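Local coordinates for M32 carboxypeptidase (Chitinophagaceae bacterium, PDB 7A03), which probably acts as a metal-dependent carboxypeptidase of the M32 (Taq) family, removing residues from the C-terminal end of peptides, at residues L150-E153 / D154-N158; K315-Y318 / P319-Q322. All coordinates share one frame; numbering follows the deposited sequence. Where two conformers were deposited one is given.

Interaction 1 of 2, residues L150-E153 / D154-N158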
loop_
_atom_site.group_PDB
_atom_site.type_symbol
_atom_site.label_atom_id
_atom_site.label_comp_id
_atom_site.label_asym_id
_atom_site.label_seq_id
_atom_site.Cartn_x
_atom_site.Cartn_y
_atom_site.Cartn_z
ATOM N N LEU A 150 12.061 0.902 -21.152
ATOM C CA LEU A 150 12.322 -0.086 -20.108
ATOM C C LEU A 150 12.444 -1.494 -20.671
ATOM O O LEU A 150 13.195 -2.312 -20.126
ATOM C CB LEU A 150 11.209 -0.047 -19.060
ATOM C CG LEU A 150 11.164 1.182 -18.154
ATOM C CD1 LEU A 150 9.796 1.292 -17.495
ATOM C CD2 LEU A 150 12.243 1.053 -17.108
ATOM N N GLY A 151 11.717 -1.791 -21.741
ATOM C CA GLY A 151 11.637 -3.125 -22.293
ATOM C C GLY A 151 10.606 -3.974 -21.572
ATOM O O GLY A 151 10.207 -3.702 -20.440
ATOM N N TYR A 152 10.176 -5.035 -22.246
ATOM C CA TYR A 152 9.119 -5.879 -21.707
ATOM C C TYR A 152 8.922 -7.055 -22.651
ATOM O O TYR A 152 9.400 -7.064 -23.789
ATOM C CB TYR A 152 7.793 -5.118 -21.596
ATOM C CG TYR A 152 7.312 -4.576 -22.925
ATOM C CD1 TYR A 152 6.546 -5.363 -23.791
ATOM C CD2 TYR A 152 7.652 -3.291 -23.337
ATOM C CE1 TYR A 152 6.126 -4.880 -25.004
ATOM C CE2 TYR A 152 7.230 -2.797 -24.557
ATOM C CZ TYR A 152 6.464 -3.597 -25.384
ATOM O OH TYR A 152 6.038 -3.116 -26.597
ATOM N N GLU A 153 8.171 -8.030 -22.171
ATOM C CA GLU A 153 7.683 -9.104 -23.004
ATOM C C GLU A 153 6.159 -9.132 -22.994
ATOM O O GLU A 153 5.521 -8.816 -21.983
ATOM C CB GLU A 153 8.242 -10.447 -22.546
ATOM C CG GLU A 153 9.747 -10.417 -22.375
ATOM C CD GLU A 153 10.341 -11.793 -22.231
ATOM O OE1 GLU A 153 10.047 -12.661 -23.081
ATOM O OE2 GLU A 153 11.104 -12.004 -21.267
ATOM N N ASP A 154 5.597 -9.484 -24.154
ATOM C CA ASP A 154 4.177 -9.772 -24.348
ATOM C C ASP A 154 3.271 -8.542 -24.354
ATOM O O ASP A 154 2.476 -8.363 -25.283
ATOM C CB ASP A 154 3.679 -10.840 -23.364
ATOM C CG ASP A 154 4.506 -12.115 -23.423
ATOM O OD1 ASP A 154 4.675 -12.669 -24.534
ATOM O OD2 ASP A 154 5.000 -12.554 -22.362
ATOM N N HIS A 155 3.375 -7.691 -23.328
ATOM C CA HIS A 155 2.496 -6.536 -23.197
ATOM C C HIS A 155 3.296 -5.359 -22.650
ATOM O O HIS A 155 3.994 -5.510 -21.633
ATOM C CB HIS A 155 1.318 -6.858 -22.267
ATOM C CG HIS A 155 0.175 -5.898 -22.388
ATOM N ND1 HIS A 155 0.272 -4.575 -22.017
ATOM C CD2 HIS A 155 -1.090 -6.069 -22.842
ATOM C CE1 HIS A 155 -0.880 -3.970 -22.237
ATOM N NE2 HIS A 155 -1.725 -4.853 -22.735
ATOM N N PRO A 156 3.219 -4.187 -23.291
ATOM C CA PRO A 156 4.000 -3.031 -22.806
ATOM C C PRO A 156 3.699 -2.640 -21.377
ATOM O O PRO A 156 4.607 -2.198 -20.659
ATOM C CB PRO A 156 3.603 -1.900 -23.766
ATOM C CG PRO A 156 2.361 -2.395 -24.484
ATOM C CD PRO A 156 2.463 -3.884 -24.520
ATOM N N TYR A 157 2.443 -2.781 -20.946
ATOM C CA TYR A 157 2.078 -2.461 -19.570
ATOM C C TYR A 157 2.906 -3.250 -18.554
ATOM O O TYR A 157 3.107 -2.770 -17.434
ATOM C CB TYR A 157 0.572 -2.703 -19.412
ATOM C CG TYR A 157 -0.060 -2.272 -18.111
ATOM C CD1 TYR A 157 0.215 -1.037 -17.538
ATOM C CD2 TYR A 157 -0.958 -3.106 -17.468
ATOM C CE1 TYR A 157 -0.392 -0.657 -16.354
ATOM C CE2 TYR A 157 -1.553 -2.738 -16.286
ATOM C CZ TYR A 157 -1.268 -1.520 -15.733
ATOM O OH TYR A 157 -1.879 -1.166 -14.560
ATOM N N ASN A 158 3.438 -4.416 -18.939
ATOM C CA ASN A 158 4.286 -5.190 -18.036
ATOM C C ASN A 158 5.496 -4.397 -17.584
ATOM O O ASN A 158 6.014 -4.630 -16.486
ATOM C CB ASN A 158 4.768 -6.461 -18.721
ATOM C CG ASN A 158 3.671 -7.489 -18.857
ATOM O OD1 ASN A 158 2.636 -7.386 -18.189
ATOM N ND2 ASN A 158 3.883 -8.483 -19.710
#

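Interaction 2 of 2, residues K315-Y318 / P319-Q322. With GOL (glycerol), chain D.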
loop_
_atom_site.group_PDB
_atom_site.type_symbol
_atom_site.label_atom_id
_atom_site.label_comp_id
_atom_site.label_asym_id
_atom_site.label_seq_id
_atom_site.Cartn_x
_atom_site.Cartn_y
_atom_site.Cartn_z
ATOM N N LYS A 315 -13.648 -10.746 20.306
ATOM C CA LYS A 315 -14.039 -11.421 21.542
ATOM C C LYS A 315 -13.309 -10.829 22.740
ATOM O O LYS A 315 -13.899 -10.651 23.808
ATOM C CB LYS A 315 -13.752 -12.909 21.440
ATOM C CG LYS A 315 -14.721 -13.654 20.556
ATOM C CD LYS A 315 -14.386 -15.132 20.484
ATOM C CE LYS A 315 -15.087 -15.812 19.323
ATOM N NZ LYS A 315 -14.723 -17.257 19.269
ATOM N N PHE A 316 -12.029 -10.496 22.572
ATOM C CA PHE A 316 -11.269 -9.836 23.622
ATOM C C PHE A 316 -11.444 -8.325 23.597
ATOM O O PHE A 316 -11.625 -7.699 24.653
ATOM C CB PHE A 316 -9.785 -10.203 23.484
ATOM C CG PHE A 316 -8.885 -9.509 24.471
ATOM C CD1 PHE A 316 -8.697 -10.041 25.738
ATOM C CD2 PHE A 316 -8.205 -8.352 24.127
ATOM C CE1 PHE A 316 -7.865 -9.426 26.643
ATOM C CE2 PHE A 316 -7.366 -7.715 25.040
ATOM C CZ PHE A 316 -7.196 -8.263 26.304
ATOM N N GLN A 317 -11.394 -7.707 22.415
ATOM C CA GLN A 317 -11.386 -6.248 22.383
ATOM C C GLN A 317 -12.760 -5.621 22.628
ATOM O O GLN A 317 -12.835 -4.509 23.159
ATOM C CB GLN A 317 -10.769 -5.731 21.082
ATOM C CG GLN A 317 -9.270 -5.994 20.946
ATOM C CD GLN A 317 -8.413 -5.169 21.906
ATOM O OE1 GLN A 317 -8.892 -4.228 22.551
ATOM N NE2 GLN A 317 -7.140 -5.513 21.986
ATOM N N TYR A 318 -13.856 -6.286 22.262
ATOM C CA TYR A 318 -15.156 -5.628 22.352
ATOM C C TYR A 318 -15.539 -5.222 23.768
ATOM O O TYR A 318 -15.948 -4.064 23.954
ATOM C CB TYR A 318 -16.264 -6.415 21.630
ATOM C CG TYR A 318 -17.516 -5.568 21.529
ATOM C CD1 TYR A 318 -17.498 -4.371 20.827
ATOM C CD2 TYR A 318 -18.701 -5.935 22.179
ATOM C CE1 TYR A 318 -18.612 -3.558 20.756
ATOM C CE2 TYR A 318 -19.831 -5.129 22.100
ATOM C CZ TYR A 318 -19.777 -3.946 21.383
ATOM O OH TYR A 318 -20.863 -3.103 21.287
ATOM N N PRO A 319 -15.455 -6.083 24.789
ATOM C CA PRO A 319 -15.805 -5.611 26.140
ATOM C C PRO A 319 -14.959 -4.430 26.578
ATOM O O PRO A 319 -15.457 -3.528 27.273
ATOM C CB PRO A 319 -15.580 -6.849 27.021
ATOM C CG PRO A 319 -15.576 -8.007 26.076
ATOM C CD PRO A 319 -15.041 -7.498 24.786
ATOM N N ARG A 320 -13.699 -4.376 26.131
ATOM C CA ARG A 320 -12.838 -3.256 26.494
ATOM C C ARG A 320 -13.317 -1.948 25.861
ATOM O O ARG A 320 -13.388 -0.905 26.530
ATOM C CB ARG A 320 -11.390 -3.568 26.130
ATOM C CG ARG A 320 -10.827 -4.814 26.805
ATOM C CD ARG A 320 -9.425 -5.176 26.271
ATOM N NE ARG A 320 -8.400 -4.161 26.539
ATOM C CZ ARG A 320 -7.713 -4.072 27.673
ATOM N NH1 ARG A 320 -7.930 -4.933 28.655
ATOM N NH2 ARG A 320 -6.795 -3.120 27.818
ATOM N N ILE A 321 -13.665 -1.973 24.570
ATOM C CA ILE A 321 -14.133 -0.727 23.970
ATOM C C ILE A 321 -15.540 -0.377 24.443
ATOM O O ILE A 321 -15.912 0.799 24.453
ATOM C CB ILE A 321 -13.980 -0.626 22.435
ATOM C CG1 ILE A 321 -14.950 -1.556 21.722
ATOM C CG2 ILE A 321 -12.532 -0.834 21.993
ATOM C CD1 ILE A 321 -15.165 -1.144 20.267
ATOM N N GLN A 322 -16.333 -1.369 24.851
ATOM C CA GLN A 322 -17.620 -1.064 25.465
ATOM C C GLN A 322 -17.414 -0.307 26.761
ATOM O O GLN A 322 -18.138 0.654 27.056
ATOM C CB GLN A 322 -18.344 -2.366 25.771
ATOM C CG GLN A 322 -19.262 -2.843 24.686
ATOM C CD GLN A 322 -20.108 -3.995 25.172
ATOM O OE1 GLN A 322 -19.597 -4.916 25.814
ATOM N NE2 GLN A 322 -21.413 -3.941 24.904
HETATM C C1 GOL D . -9.093 -0.616 25.696
HETATM O O1 GOL D . -9.217 0.475 26.588
HETATM C C2 GOL D . -7.692 -0.493 25.041
HETATM O O2 GOL D . -6.653 -0.792 25.920
HETATM C C3 GOL D . -7.723 -1.450 23.805
HETATM O O3 GOL D . -7.651 -2.773 24.245
#

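Interaction 1 of 2, residues L150-E153 / D154-N158
Tyr152 lays one face of its ring on Pro156 in the connecting turn between helices 129-150 and 157-164, an interhelical loop that Gly151 starts by leaving helical geometry with positive phi. The packed half of the turn is a CH-pi contact: Pro156 CA sits 3.4 Å from the centroid of the Tyr152 ring and only 3° off its normal, while Pro156 CB approaches Tyr152 CZ at 3.7 Å. The ring can fold back over the chain because CG lies between the backbone N and the carbonyl carbon (chi1 59°). Thr147 of the preceding helix touches both residues. The loose side is the bend at Glu153 and Asp154, both exposed, whose carboxylates take no part in the bonding across the turn; Glu153 OE1 and Asp154 OD2 stay 5.1 Å apart. Beyond the bend, in the conformer described, His155 ND1 accepts from Tyr157 N in the ring plane, a capping bond, and its NE2 is bonded to Asp374. Asn158, whose OD1 accepts from Val170 N, turns its ND2 back to the bend. Glu153 O is thus gripped twice, by His155 N and, almost in line with the carbonyl bond at 2.8 Å, by Asn158 ND2.

Interaction 2 of 2, residues K315-Y318 / P319-Q322
Glycerol O3 is held between Gln317 and Arg320, one turn apart on helix 311-324: it donates to Gln317 OE1 at 2.6 Å and accepts from Arg320 NE at 2.8 Å. Arg320 NH2 adds a bond to glycerol O2, which lies in the guanidinium plane, so the side chain grips two hydroxyls of one molecule. A bend at chi3 (63°) swings the guanidinium round to this position. Phe316 CE2 comes within 3.5 Å of Arg320 CD, its ring plane nearly parallel to the guanidinium (6°). Gln317 NE2 bonds to Gln221 and Tyr452, which fixes the amide with OE1 directed to the glycerol; Asp217 and Gln221 also bind the ligand.

Elsewhere on the helix the contact is made by Tyr318, Ile321 and Gln322. Gln322 lays its CG over one face of the Tyr318 ring, 3.8 Å from the centroid and displaced toward the rim, and its amide continues across CE2 with its plane 27° from the ring. Each polar end is tied down nearby, Tyr318 OH to Val332 O and Gln322 NE2 to Leu329 O. Ile321 CG1 meets Tyr318 CD1 at 3.9 Å, and Phe337 of helix 334-341 touches both residues.

Pro319 has no N-H for the preceding turn, and the helix kinks there; the next alpha-helical bonds, Ile321 N to Gln317 O and Gln322 N to Tyr318 O, restore the pattern. Gln317 OE1 and Arg320 NE give O3 an acceptor and a donor, while NH2 serves O2, consistent with the site taking up a small polyol, here probably from the crystallisation liquor.

From the N terminus, the chain runs along helix 129-150 and reaches interaction 1, which closes the short turn leading into helix 157-164; Tyr157, bonded through OH to Glu369, fastens it to helix 358-374. The chain then passes through helices 170-192 and 208-222, the small sheet and helices 258-277 and 293-307 before interaction 2, which closes no loop but joins successive turns of helix 311-324 and sets them against helices 208-222, 326-329 and 334-341. The two contacts are in series, neither nested nor crossed. The centres of interactions 1 and 2 are about 50 Å apart. The contacts lie on opposite sides of the chain's centre and do not touch.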